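Local coordinates for protein arylmalonate decarboxylase (Bordetella bronchiseptica, PDB 3IXM) that catalyses the decarboxylation of 2-aryl-2-methylmalonates to 2-arylpropionates, releasing carbon dioxide, at residues D169-A174 / I184-G189. The protein carries 1 engineered substitution. Numbering follows the deposited sequence.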
loop_
_atom_site.group_PDB
_atom_site.type_symbol
_atom_site.label_atom_id
_atom_site.label_comp_id
_atom_site.label_asym_id
_atom_site.label_seq_id
_atom_site.Cartn_x
_atom_site.Cartn_y
_atom_site.Cartn_z
ATOM N N ASP A 169 12.027 9.405 11.734
ATOM C CA ASP A 169 12.004 9.300 13.178
ATOM C C ASP A 169 10.943 8.298 13.610
ATOM O O ASP A 169 11.177 7.488 14.531
ATOM C CB ASP A 169 11.732 10.662 13.829
ATOM C CG ASP A 169 12.920 11.629 13.670
ATOM O OD1 ASP A 169 12.727 12.841 13.917
ATOM O OD2 ASP A 169 14.019 11.156 13.270
ATOM N N LEU A 170 9.780 8.375 12.966
ATOM C CA LEU A 170 8.733 7.381 13.203
ATOM C C LEU A 170 9.254 5.918 13.054
ATOM O O LEU A 170 8.987 5.040 13.899
ATOM C CB LEU A 170 7.534 7.643 12.274
ATOM C CG LEU A 170 6.374 6.673 12.547
ATOM C CD1 LEU A 170 5.652 7.103 13.852
ATOM C CD2 LEU A 170 5.450 6.699 11.360
ATOM N N CYS A 171 9.963 5.640 11.963
ATOM C CA CYS A 171 10.456 4.275 11.734
ATOM C C CYS A 171 11.540 3.878 12.749
ATOM O O CYS A 171 11.626 2.708 13.180
ATOM C CB CYS A 171 10.984 4.124 10.306
ATOM S SG CYS A 171 9.733 4.238 9.029
ATOM N N VAL A 172 12.363 4.838 13.142
ATOM C CA VAL A 172 13.425 4.545 14.101
ATOM C C VAL A 172 12.795 4.200 15.446
ATOM O O VAL A 172 13.200 3.242 16.089
ATOM C CB VAL A 172 14.401 5.727 14.222
ATOM C CG1 VAL A 172 15.370 5.526 15.410
ATOM C CG2 VAL A 172 15.152 5.935 12.864
ATOM N N ARG A 173 11.807 4.992 15.854
ATOM C CA ARG A 173 10.997 4.708 17.040
ATOM C C ARG A 173 10.398 3.323 17.066
ATOM O O ARG A 173 10.479 2.608 18.082
ATOM C CB ARG A 173 9.812 5.663 17.069
ATOM C CG ARG A 173 9.941 6.709 18.055
ATOM C CD ARG A 173 10.942 7.650 17.639
ATOM N NE ARG A 173 12.320 7.346 18.022
ATOM C CZ ARG A 173 13.275 8.262 17.889
ATOM N NH1 ARG A 173 12.928 9.468 17.433
ATOM N NH2 ARG A 173 14.540 8.002 18.204
ATOM N N ALA A 174 9.749 2.958 15.963
ATOM C CA ALA A 174 9.068 1.665 15.863
ATOM C C ALA A 174 10.096 0.551 15.971
ATOM O O ALA A 174 9.850 -0.506 16.589
ATOM C CB ALA A 174 8.341 1.568 14.553
ATOM N N ILE A 184 10.685 -3.223 8.372
ATOM C CA ILE A 184 9.684 -2.233 8.796
ATOM C C ILE A 184 8.641 -2.044 7.682
ATOM O O ILE A 184 9.008 -1.895 6.512
ATOM C CB ILE A 184 10.370 -0.848 9.123
ATOM C CG1 ILE A 184 11.313 -0.985 10.351
ATOM C CG2 ILE A 184 9.302 0.268 9.351
ATOM C CD1 ILE A 184 12.214 0.185 10.546
ATOM N N LEU A 185 7.360 -2.065 8.057
ATOM C CA LEU A 185 6.292 -1.671 7.141
ATOM C C LEU A 185 5.871 -0.259 7.502
ATOM O O LEU A 185 5.354 -0.041 8.615
ATOM C CB LEU A 185 5.089 -2.589 7.279
ATOM C CG LEU A 185 3.817 -2.239 6.508
ATOM C CD1 LEU A 185 4.159 -2.213 5.051
ATOM C CD2 LEU A 185 2.694 -3.291 6.789
ATOM N N LEU A 186 6.148 0.680 6.583
ATOM C CA LEU A 186 5.715 2.069 6.692
ATOM C C LEU A 186 4.380 2.169 5.940
ATOM O O LEU A 186 4.349 2.060 4.726
ATOM C CB LEU A 186 6.772 3.000 6.056
ATOM C CG LEU A 186 6.536 4.531 6.066
ATOM C CD1 LEU A 186 6.297 5.032 7.527
ATOM C CD2 LEU A 186 7.763 5.242 5.512
ATOM N N SER A 187 3.287 2.337 6.661
ATOM C CA SER A 187 1.981 2.404 6.030
ATOM C C SER A 187 1.311 3.713 6.464
ATOM O O SER A 187 0.587 3.791 7.460
ATOM C CB SER A 187 1.161 1.156 6.374
ATOM O OG SER A 187 0.055 1.026 5.486
ATOM N N CYS A 188 1.613 4.752 5.705
ATOM C CA CYS A 188 1.328 6.129 6.111
ATOM C C CYS A 188 0.488 6.684 4.964
ATOM O O CYS A 188 0.930 7.511 4.139
ATOM C CB CYS A 188 2.645 6.882 6.355
ATOM S SG CYS A 188 3.268 6.778 8.126
ATOM N N GLY A 189 -0.747 6.179 4.895
ATOM C CA GLY A 189 -1.687 6.568 3.831
ATOM C C GLY A 189 -1.748 8.070 3.615
ATOM O O GLY A 189 -2.018 8.845 4.555
#
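C171 sets its sulfur against two side chains of the strand, I184 and L186, which come at it from directions about at right angles. C171 SG lies 3.8 Å from L186 CD1 and 4.0 Å from I184 CG2, and a compact, polarisable thiol suits this buried position. The axes of helix 169-174 and strand 184-187 approach to 9.6 Å. The torsion of C171 (chi1 -67°) sets SG opposite its own carbonyl carbon, which aims it at the strand. I184 uses both branches: CG2 meets the sulfur, while I184 CD1, at the end of the extended arm, comes alongside the helix backbone, 3.7 Å from the carbonyl O of C171, a van der Waals contact; beta-branching thus lets one residue cover both thiol and backbone. L186, its CG anti to the backbone N, turns its forked end to C171, so that both methyls, CD1 and CD2, meet the sulfur. One helical residue earlier, L170 points CD2 at the other end of the segment, where it approaches C188 SG at 3.9 Å and, more loosely, L186 CD1. With CG anti to the backbone N (chi1 -177°), L170 stretches away from the helix far enough to meet C188 just past the strand. No hydrogen bond crosses the interface; A123 of the neighbouring strand 119-124 and V200 of helix 196-204 extend this apolar surface. The helix runs roughly antiparallel to the strand, at 139°, and five residues (178-182) link them. This is the alpha-to-beta half of a right-handed beta-alpha-beta crossover, packing helix 164-177 on the four-stranded parallel sheet of one alpha/beta domain in the Asp/Glu racemase-like fold.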